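Local coordinates for penicillin-binding protein 1A (Mycobacterium tuberculosis, PDB 5CXW) that polymerises glycan strands and cross-links the peptides of peptidoglycan during cell wall synthesis, the cross-linking step being sensitive to penicillin, at residues V118-N132 with S150-L162. Residues are numbered along the deposited sequence; the frame is centred on the assembly and turned at random.
Sequences VDSSPLTVDGIKITN and SLNTSYYRLMLKL. With 35P ((2R,4S)-5,5-dimethyl-2-{(1R)-2-oxo-1-[(phenoxyacetyl)amino]ethyl}-1,3-thiazolidine-4-carboxylic acid), chain C.
Arg157 reaches from helix 152-161 to the end of strand 117-119 and the loop after it, Asp119 to Ser121, just before a beta hairpin (strands 123-125 and 128-130) that packs on the helix. Ser150 and Asn152, at the helix start, probably form the SxN motif of the penicillin-binding transpeptidase active site. Arg157 CB rests on Val118 CG1 at 3.7 Å. With CG beside the backbone N (chi1 -67°), CG touches Leu123 CD1, and CD passes Asp119 O. The extended chain carries the guanidinium between Leu123 CD2 on one face and the Asp119 carboxylate, stacked 20° from parallel, on the other. Asp119 OD2 and Arg157 NH2, 3.6 Å apart, form a salt bridge by charge alone. Arg157 NH1 gives Ser121 O a nearly straight hydrogen bond of 2.7 Å, on a lone pair, and a more bent one to Asp119 O from above its carbonyl plane. An Asx turn, OD1 to Ser121 N, holds the Asp119 carboxylate.

On strand 128-130, Ile130 lies over Tyr156. Its CG1 sits 3.8 Å from the ring centroid, a CH-pi contact, while Met159 CE lies against the opposite face, toward its rim. Val125 CB packs against Tyr156 CE2.

Near the bound, ring-opened penicillin V (35P), Asn152 ND2 bonds weakly to 35P O18, and Asn152 OD1 accepts from Lys100. Next to it, Asn132 grips Thr153 twice. OD1 takes Thr153 N on a lone pair, and ND2, also bonded to Glu136 O, donates to OG1. Thr153 OG1 in turn donates to Ser120 O at 2.6 Å.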
ATOM      1  N   VAL A 118     -15.160   2.086 -19.931  0.50 14.44           N
ATOM      2  CA  VAL A 118     -13.918   2.608 -20.500  0.50 13.88           C
ATOM      3  C   VAL A 118     -13.371   1.656 -21.554  0.50 14.03           C
ATOM      4  O   VAL A 118     -13.455   0.438 -21.388  0.50 13.49           O
ATOM      5  CB  VAL A 118     -12.837   2.768 -19.417  0.50 13.35           C
ATOM      6  CG1 VAL A 118     -11.616   3.455 -19.993  0.50 13.07           C
ATOM      7  CG2 VAL A 118     -13.382   3.566 -18.260  0.50 13.17           C
ATOM      8  N   ASP A 119     -12.854   2.202 -22.667  1.00 14.16           N
ATOM      9  CA  ASP A 119     -12.232   1.378 -23.692  1.00 14.80           C
ATOM     10  C   ASP A 119     -10.893   0.845 -23.157  1.00 13.75           C
ATOM     11  O   ASP A 119     -10.182   1.578 -22.523  1.00 13.41           O
ATOM     12  CB  ASP A 119     -11.966   2.264 -24.906  1.00 15.88           C
ATOM     13  CG  ASP A 119     -11.306   1.514 -26.060  1.00 18.01           C
ATOM     14  OD1 ASP A 119     -11.227   0.316 -26.107  1.00 18.20           O
ATOM     15  OD2 ASP A 119     -10.933   2.203 -27.023  1.00 21.91           O
ATOM     16  N   SER A 120     -10.598  -0.447 -23.368  1.00 13.56           N
ATOM     17  CA  SER A 120      -9.330  -1.021 -22.925  1.00 13.43           C
ATOM     18  C   SER A 120      -8.299  -1.220 -24.018  1.00 13.64           C
ATOM     19  O   SER A 120      -7.262  -1.829 -23.793  1.00 13.11           O
ATOM     20  CB  SER A 120      -9.573  -2.363 -22.209  1.00 13.84           C
ATOM     21  OG  SER A 120     -10.065  -3.311 -23.062  1.00 14.97           O
ATOM     22  N   SER A 121      -8.600  -0.712 -25.212  1.00 13.77           N
ATOM     23  CA  SER A 121      -7.683  -0.918 -26.321  1.00 14.40           C
ATOM     24  C   SER A 121      -6.360  -0.184 -26.094  1.00 13.61           C
ATOM     25  O   SER A 121      -6.302   0.787 -25.308  1.00 13.74           O
ATOM     26  CB  SER A 121      -8.315  -0.418 -27.619  1.00 15.07           C
ATOM     27  OG  SER A 121      -8.471   0.970 -27.644  1.00 15.14           O
ATOM     28  N   PRO A 122      -5.302  -0.605 -26.790  1.00 13.96           N
ATOM     29  CA  PRO A 122      -4.038   0.083 -26.610  1.00 13.73           C
ATOM     30  C   PRO A 122      -4.114   1.547 -27.071  1.00 13.62           C
ATOM     31  O   PRO A 122      -4.904   1.879 -27.985  1.00 14.60           O
ATOM     32  CB  PRO A 122      -3.068  -0.664 -27.469  1.00 14.47           C
ATOM     33  CG  PRO A 122      -3.729  -1.950 -27.881  1.00 15.33           C
ATOM     34  CD  PRO A 122      -5.190  -1.818 -27.624  1.00 14.62           C
ATOM     35  N   LEU A 123      -3.212   2.348 -26.528  1.00 12.85           N
ATOM     36  CA  LEU A 123      -3.090   3.742 -26.969  1.00 13.36           C
ATOM     37  C   LEU A 123      -1.733   4.279 -26.699  1.00 13.29           C
ATOM     38  O   LEU A 123      -0.989   3.732 -25.908  1.00 12.90           O
ATOM     39  CB  LEU A 123      -4.176   4.633 -26.351  1.00 13.56           C
ATOM     40  CG  LEU A 123      -4.087   4.987 -24.846  1.00 13.76           C
ATOM     41  CD1 LEU A 123      -4.989   6.157 -24.509  1.00 14.14           C
ATOM     42  CD2 LEU A 123      -4.314   3.781 -23.914  1.00 13.63           C
ATOM     43  N   THR A 124      -1.435   5.406 -27.329  1.00 13.61           N
ATOM     44  CA  THR A 124      -0.149   6.104 -27.157  1.00 14.06           C
ATOM     45  C   THR A 124      -0.453   7.471 -26.572  1.00 13.75           C
ATOM     46  O   THR A 124      -1.388   8.113 -27.053  1.00 12.89           O
ATOM     47  CB  THR A 124       0.588   6.304 -28.449  1.00 15.66           C
ATOM     48  OG1 THR A 124       0.879   5.035 -29.032  1.00 17.95           O
ATOM     49  CG2 THR A 124       1.949   7.026 -28.230  1.00 15.66           C
ATOM     50  N   VAL A 125       0.232   7.827 -25.459  1.00 12.64           N
ATOM     51  CA  VAL A 125      -0.014   9.088 -24.779  1.00 12.92           C
ATOM     52  C   VAL A 125       1.305   9.755 -24.518  1.00 13.59           C
ATOM     53  O   VAL A 125       2.162   9.160 -23.913  1.00 13.36           O
ATOM     54  CB  VAL A 125      -0.791   8.913 -23.482  1.00 12.46           C
ATOM     55  CG1 VAL A 125      -1.094  10.257 -22.829  1.00 12.73           C
ATOM     56  CG2 VAL A 125      -2.120   8.145 -23.751  1.00 11.78           C
ATOM     57  N   ASP A 126       1.449  10.993 -24.977  1.00 14.81           N
ATOM     58  CA  ASP A 126       2.716  11.722 -24.888  1.00 16.07           C
ATOM     59  C   ASP A 126       3.870  10.967 -25.514  1.00 16.36           C
ATOM     60  O   ASP A 126       5.041  11.046 -25.065  1.00 16.98           O
ATOM     61  CB  ASP A 126       3.048  12.127 -23.420  1.00 16.94           C
ATOM     62  CG  ASP A 126       2.015  13.054 -22.788  1.00 18.15           C
ATOM     63  OD1 ASP A 126       0.972  13.393 -23.335  1.00 18.91           O
ATOM     64  OD2 ASP A 126       2.198  13.508 -21.642  1.00 20.61           O
ATOM     65  N   GLY A 127       3.581  10.242 -26.571  1.00 15.97           N
ATOM     66  CA  GLY A 127       4.557   9.406 -27.248  1.00 16.54           C
ATOM     67  C   GLY A 127       4.907   8.101 -26.625  1.00 16.68           C
ATOM     68  O   GLY A 127       5.723   7.401 -27.158  1.00 18.17           O
ATOM     69  N   ILE A 128       4.274   7.738 -25.523  1.00 16.31           N
ATOM     70  CA  ILE A 128       4.569   6.515 -24.808  1.00 16.77           C
ATOM     71  C   ILE A 128       3.458   5.524 -25.114  1.00 16.38           C
ATOM     72  O   ILE A 128       2.251   5.820 -24.909  1.00 15.11           O
ATOM     73  CB  ILE A 128       4.612   6.756 -23.303  1.00 17.53           C
ATOM     74  CG1 ILE A 128       5.655   7.868 -22.974  1.00 19.56           C
ATOM     75  CG2 ILE A 128       4.929   5.471 -22.582  1.00 17.25           C
ATOM     76  CD1 ILE A 128       5.614   8.365 -21.574  1.00 21.29           C
ATOM     77  N   LYS A 129       3.868   4.327 -25.533  1.00 17.15           N
ATOM     78  CA  LYS A 129       2.921   3.288 -25.820  1.00 17.90           C
ATOM     79  C   LYS A 129       2.345   2.667 -24.535  1.00 16.18           C
ATOM     80  O   LYS A 129       3.088   2.084 -23.777  1.00 16.26           O
ATOM     81  CB  LYS A 129       3.602   2.202 -26.659  1.00 21.28           C
ATOM     82  CG  LYS A 129       3.922   2.614 -28.089  1.00 25.36           C
ATOM     83  CD  LYS A 129       4.415   1.364 -28.854  1.00 30.03           C
ATOM     84  CE  LYS A 129       5.263   1.656 -30.077  1.00 34.70           C
ATOM     85  NZ  LYS A 129       4.803   2.874 -30.802  1.00 38.10           N
ATOM     86  N   ILE A 130       1.021   2.691 -24.364  1.00 14.25           N
ATOM     87  CA  ILE A 130       0.365   2.133 -23.185  1.00 13.64           C
ATOM     88  C   ILE A 130      -0.277   0.813 -23.600  1.00 14.12           C
ATOM     89  O   ILE A 130      -1.110   0.748 -24.534  1.00 13.81           O
ATOM     90  CB  ILE A 130      -0.704   3.110 -22.568  1.00 13.15           C
ATOM     91  CG1 ILE A 130      -0.093   4.497 -22.354  1.00 13.76           C
ATOM     92  CG2 ILE A 130      -1.238   2.534 -21.284  1.00 12.89           C
ATOM     93  CD1 ILE A 130       1.189   4.531 -21.545  1.00 13.98           C
ATOM     94  N   THR A 131       0.086  -0.268 -22.911  1.00 15.00           N
ATOM     95  CA  THR A 131      -0.445  -1.581 -23.245  1.00 16.28           C
ATOM     96  C   THR A 131      -0.683  -2.341 -21.937  1.00 15.70           C
ATOM     97  O   THR A 131      -0.133  -1.985 -20.870  1.00 13.85           O
ATOM     98  CB  THR A 131       0.495  -2.470 -24.119  1.00 18.31           C
ATOM     99  OG1 THR A 131       1.727  -2.588 -23.428  1.00 20.35           O
ATOM    100  CG2 THR A 131       0.834  -1.797 -25.401  1.00 20.12           C
ATOM    101  N   ASN A 132      -1.412  -3.436 -22.087  1.00 16.16           N
ATOM    102  CA  ASN A 132      -1.693  -4.334 -20.969  1.00 17.25           C
ATOM    103  C   ASN A 132      -0.847  -5.567 -21.079  1.00 19.24           C
ATOM    104  O   ASN A 132      -0.493  -5.977 -22.190  1.00 18.97           O
ATOM    105  CB  ASN A 132      -3.155  -4.708 -20.997  1.00 16.99           C
ATOM    106  CG  ASN A 132      -4.041  -3.497 -20.918  1.00 16.21           C
ATOM    107  OD1 ASN A 132      -3.724  -2.527 -20.219  1.00 16.52           O
ATOM    108  ND2 ASN A 132      -5.134  -3.526 -21.620  1.00 16.32           N
ATOM    109  N   SER A 150      -6.573  -5.264 -13.873  1.00 12.13           N
ATOM    110  CA  SER A 150      -5.440  -4.350 -13.840  1.00 11.24           C
ATOM    111  C   SER A 150      -5.034  -3.884 -15.232  1.00 11.75           C
ATOM    112  O   SER A 150      -3.920  -4.098 -15.691  1.00 11.78           O
ATOM    113  CB  SER A 150      -4.282  -4.918 -13.039  1.00 11.62           C
ATOM    114  OG  SER A 150      -3.536  -3.803 -12.538  1.00 11.46           O
ATOM    115  N   LEU A 151      -6.019  -3.291 -15.897  1.00 11.00           N
ATOM    116  CA  LEU A 151      -5.776  -2.814 -17.250  1.00 11.48           C
ATOM    117  C   LEU A 151      -5.136  -1.440 -17.260  1.00 10.99           C
ATOM    118  O   LEU A 151      -5.780  -0.467 -16.896  1.00 11.93           O
ATOM    119  CB  LEU A 151      -7.063  -2.854 -18.057  1.00 11.88           C
ATOM    120  CG  LEU A 151      -7.740  -4.241 -18.067  1.00 12.96           C
ATOM    121  CD1 LEU A 151      -9.065  -4.107 -18.816  1.00 13.45           C
ATOM    122  CD2 LEU A 151      -6.861  -5.281 -18.658  1.00 13.67           C
ATOM    123  N   ASN A 152      -3.892  -1.355 -17.703  1.00 10.64           N
ATOM    124  CA  ASN A 152      -3.158  -0.078 -17.803  1.00 10.68           C
ATOM    125  C   ASN A 152      -3.873   0.898 -18.738  1.00 10.48           C
ATOM    126  O   ASN A 152      -3.938   2.106 -18.473  1.00 10.04           O
ATOM    127  CB  ASN A 152      -1.765  -0.282 -18.325  1.00 11.53           C
ATOM    128  CG  ASN A 152      -0.821  -0.846 -17.314  1.00 12.34           C
ATOM    129  OD1 ASN A 152      -1.188  -1.322 -16.226  1.00 12.38           O
ATOM    130  ND2 ASN A 152       0.491  -0.823 -17.705  1.00 14.07           N
ATOM    131  N   THR A 153      -4.358   0.383 -19.862  1.00 10.57           N
ATOM    132  CA  THR A 153      -4.919   1.255 -20.902  1.00 10.84           C
ATOM    133  C   THR A 153      -6.187   1.931 -20.330  1.00 10.92           C
ATOM    134  O   THR A 153      -6.376   3.168 -20.435  1.00 11.29           O
ATOM    135  CB  THR A 153      -5.256   0.436 -22.136  1.00 11.21           C
ATOM    136  OG1 THR A 153      -6.120  -0.618 -21.746  1.00 11.20           O
ATOM    137  CG2 THR A 153      -4.003  -0.105 -22.817  1.00 11.40           C
ATOM    138  N   SER A 154      -7.048   1.144 -19.693  1.00 10.34           N
ATOM    139  CA  SER A 154      -8.304   1.671 -19.169  1.00 10.64           C
ATOM    140  C   SER A 154      -8.054   2.718 -18.087  1.00 10.30           C
ATOM    141  O   SER A 154      -8.718   3.759 -18.031  1.00 10.97           O
ATOM    142  CB  SER A 154      -9.069   0.507 -18.528  1.00 10.97           C
ATOM    143  OG  SER A 154      -9.312  -0.554 -19.457  1.00 11.71           O
ATOM    144  N   TYR A 155      -7.075   2.447 -17.224  1.00 10.11           N
ATOM    145  CA  TYR A 155      -6.756   3.362 -16.101  1.00  9.99           C
ATOM    146  C   TYR A 155      -6.097   4.651 -16.635  1.00  9.99           C
ATOM    147  O   TYR A 155      -6.257   5.706 -16.044  1.00 10.47           O
ATOM    148  CB  TYR A 155      -5.999   2.641 -14.938  1.00  9.68           C
ATOM    149  CG  TYR A 155      -7.082   2.214 -13.977  1.00  9.52           C
ATOM    150  CD1 TYR A 155      -7.922   1.129 -14.248  1.00  9.72           C
ATOM    151  CD2 TYR A 155      -7.369   2.962 -12.874  1.00  9.52           C
ATOM    152  CE1 TYR A 155      -9.018   0.827 -13.428  1.00  9.53           C
ATOM    153  CE2 TYR A 155      -8.442   2.713 -12.042  1.00  9.38           C
ATOM    154  CZ  TYR A 155      -9.278   1.642 -12.310  1.00  9.65           C
ATOM    155  OH  TYR A 155     -10.379   1.422 -11.538  1.00 10.24           O
ATOM    156  N   TYR A 156      -5.293   4.553 -17.697  1.00 10.15           N
ATOM    157  CA  TYR A 156      -4.778   5.767 -18.377  1.00 10.67           C
ATOM    158  C   TYR A 156      -5.931   6.606 -18.904  1.00 10.68           C
ATOM    159  O   TYR A 156      -5.983   7.825 -18.662  1.00 11.45           O
ATOM    160  CB  TYR A 156      -3.837   5.405 -19.511  1.00 11.15           C
ATOM    161  CG  TYR A 156      -2.467   5.988 -19.402  1.00 11.81           C
ATOM    162  CD1 TYR A 156      -1.513   5.369 -18.657  1.00 12.60           C
ATOM    163  CD2 TYR A 156      -2.111   7.149 -20.074  1.00 12.27           C
ATOM    164  CE1 TYR A 156      -0.239   5.882 -18.523  1.00 12.97           C
ATOM    165  CE2 TYR A 156      -0.822   7.642 -20.013  1.00 13.04           C
ATOM    166  CZ  TYR A 156       0.099   7.021 -19.208  1.00 13.28           C
ATOM    167  OH  TYR A 156       1.415   7.481 -19.163  1.00 14.34           O
ATOM    168  N   ARG A 157      -6.895   5.997 -19.597  1.00 10.81           N
ATOM    169  CA  ARG A 157      -8.040   6.728 -20.081  1.00 10.81           C
ATOM    170  C   ARG A 157      -8.869   7.301 -18.921  1.00 11.09           C
ATOM    171  O   ARG A 157      -9.446   8.405 -19.053  1.00 11.83           O
ATOM    172  CB  ARG A 157      -8.948   5.879 -20.991  1.00 11.04           C
ATOM    173  CG  ARG A 157      -8.349   5.482 -22.311  1.00 11.45           C
ATOM    174  CD  ARG A 157      -9.417   4.904 -23.219  1.00 12.20           C
ATOM    175  NE  ARG A 157      -8.897   4.688 -24.593  1.00 12.77           N
ATOM    176  CZ  ARG A 157      -8.212   3.594 -24.987  1.00 12.74           C
ATOM    177  NH1 ARG A 157      -8.059   2.558 -24.215  1.00 12.81           N
ATOM    178  NH2 ARG A 157      -7.720   3.542 -26.236  1.00 13.23           N
ATOM    179  N   LEU A 158      -9.017   6.549 -17.839  1.00 10.82           N
ATOM    180  CA  LEU A 158      -9.768   7.063 -16.725  1.00 11.00           C
ATOM    181  C   LEU A 158      -9.079   8.320 -16.141  1.00 11.06           C
ATOM    182  O   LEU A 158      -9.752   9.346 -15.883  1.00 11.97           O
ATOM    183  CB  LEU A 158      -9.916   6.041 -15.645  1.00 10.92           C
ATOM    184  CG  LEU A 158     -10.688   6.492 -14.419  1.00 11.16           C
ATOM    185  CD1 LEU A 158     -12.121   6.934 -14.696  1.00 11.94           C
ATOM    186  CD2 LEU A 158     -10.657   5.376 -13.376  1.00 11.28           C
ATOM    187  N   MET A 159      -7.772   8.239 -15.957  1.00 10.51           N
ATOM    188  CA  MET A 159      -7.011   9.407 -15.469  1.00 11.14           C
ATOM    189  C   MET A 159      -7.185  10.592 -16.398  1.00 11.84           C
ATOM    190  O   MET A 159      -7.369  11.720 -15.918  1.00 12.31           O
ATOM    191  CB  MET A 159      -5.533   9.050 -15.320  1.00 11.18           C
ATOM    192  CG  MET A 159      -4.608  10.266 -15.169  1.00 12.05           C
ATOM    193  SD  MET A 159      -2.922   9.750 -15.113  1.00 12.40           S
ATOM    194  CE  MET A 159      -2.705   9.290 -16.859  1.00 12.69           C
ATOM    195  N   LEU A 160      -7.111  10.392 -17.713  1.00 12.29           N
ATOM    196  CA  LEU A 160      -7.259  11.506 -18.633  1.00 13.38           C
ATOM    197  C   LEU A 160      -8.655  12.147 -18.606  1.00 13.91           C
ATOM    198  O   LEU A 160      -8.801  13.359 -18.900  1.00 14.14           O
ATOM    199  CB  LEU A 160      -6.841  11.112 -20.025  1.00 14.16           C
ATOM    200  CG  LEU A 160      -5.378  10.758 -20.171  1.00 15.20           C
ATOM    201  CD1 LEU A 160      -5.198  10.185 -21.569  1.00 15.96           C
ATOM    202  CD2 LEU A 160      -4.412  11.872 -19.884  1.00 16.59           C
ATOM    203  N   LYS A 161      -9.655  11.384 -18.224  1.00 14.21           N
ATOM    204  CA  LYS A 161     -11.035  11.880 -18.111  1.00 16.70           C
ATOM    205  C   LYS A 161     -11.198  12.771 -16.884  1.00 16.01           C
ATOM    206  O   LYS A 161     -12.101  13.629 -16.840  1.00 16.42           O
ATOM    207  CB  LYS A 161     -11.942  10.680 -17.952  1.00 19.15           C
ATOM    208  CG  LYS A 161     -13.423  10.935 -17.690  1.00 22.22           C
ATOM    209  CD  LYS A 161     -14.124  11.508 -18.866  1.00 26.43           C
ATOM    210  CE  LYS A 161     -15.624  11.429 -18.542  1.00 28.51           C
ATOM    211  NZ  LYS A 161     -16.354  12.129 -19.606  1.00 31.36           N
ATOM    212  N   LEU A 162     -10.394  12.553 -15.849  1.00 14.21           N
ATOM    213  CA  LEU A 162     -10.519  13.373 -14.658  1.00 13.97           C
ATOM    214  C   LEU A 162     -10.230  14.853 -14.882  1.00 14.47           C
ATOM    215  O   LEU A 162      -9.281  15.209 -15.595  1.00 14.30           O
ATOM    216  CB  LEU A 162      -9.502  12.937 -13.614  1.00 13.73           C
ATOM    217  CG  LEU A 162      -9.538  11.474 -13.095  1.00 13.61           C
ATOM    218  CD1 LEU A 162      -8.375  11.233 -12.186  1.00 13.65           C
ATOM    219  CD2 LEU A 162     -10.816  11.194 -12.430  1.00 14.35           C
TER
HETATM  220  C24 35P C 702       5.623  -4.217 -18.974  1.00 22.91           C
HETATM  221  C23 35P C 702       6.791  -4.765 -19.497  1.00 23.35           C
HETATM  222  C22 35P C 702       7.576  -5.589 -18.721  1.00 21.66           C
HETATM  223  C21 35P C 702       7.219  -5.898 -17.418  1.00 21.04           C
HETATM  224  C20 35P C 702       6.064  -5.373 -16.879  1.00 22.38           C
HETATM  225  C19 35P C 702       5.248  -4.530 -17.670  1.00 21.95           C
HETATM  226  O1  35P C 702       4.075  -3.983 -17.208  1.00 21.08           O
HETATM  227  C2  35P C 702       3.525  -4.474 -15.990  1.00 17.88           C
HETATM  228  C3  35P C 702       2.121  -3.953 -15.848  1.00 16.93           C
HETATM  229  O18 35P C 702       1.471  -3.667 -16.844  1.00 15.90           O
HETATM  230  N4  35P C 702       1.694  -3.872 -14.597  1.00 15.36           N
HETATM  231  C5  35P C 702       0.338  -3.450 -14.282  1.00 15.65           C
HETATM  232  C6  35P C 702       0.354  -2.910 -12.911  1.00 15.22           C
HETATM  233  O17 35P C 702       1.227  -3.151 -12.052  1.00 14.58           O
HETATM  234  C8  35P C 702      -0.745  -4.616 -14.337  1.00 16.87           C
HETATM  235  N7  35P C 702      -0.821  -4.990 -12.954  1.00 17.04           N
HETATM  236  S11 35P C 702      -0.383  -6.064 -15.174  1.00 19.18           S
HETATM  237  C10 35P C 702      -0.226  -7.122 -13.814  1.00 16.79           C
HETATM  238  C12 35P C 702       0.999  -8.022 -13.969  1.00 16.87           C
HETATM  239  C15 35P C 702      -1.411  -8.027 -13.609  1.00 17.24           C
HETATM  240  C9  35P C 702      -0.026  -6.154 -12.642  1.00 15.60           C
HETATM  241  C13 35P C 702      -0.337  -6.601 -11.247  1.00 15.30           C
HETATM  242  O14 35P C 702      -1.480  -6.284 -10.796  1.00 15.63           O
HETATM  243  O16 35P C 702       0.564  -7.201 -10.624  1.00 14.40           O
HETATM  244  O   HOH W   1     -11.915  -0.901 -19.514  1.00 17.75           O
HETATM  245  O   HOH W   2       2.121   9.393 -21.011  1.00 16.60           O
HETATM  246  O   HOH W   3       1.615   0.502 -20.212  1.00 16.93           O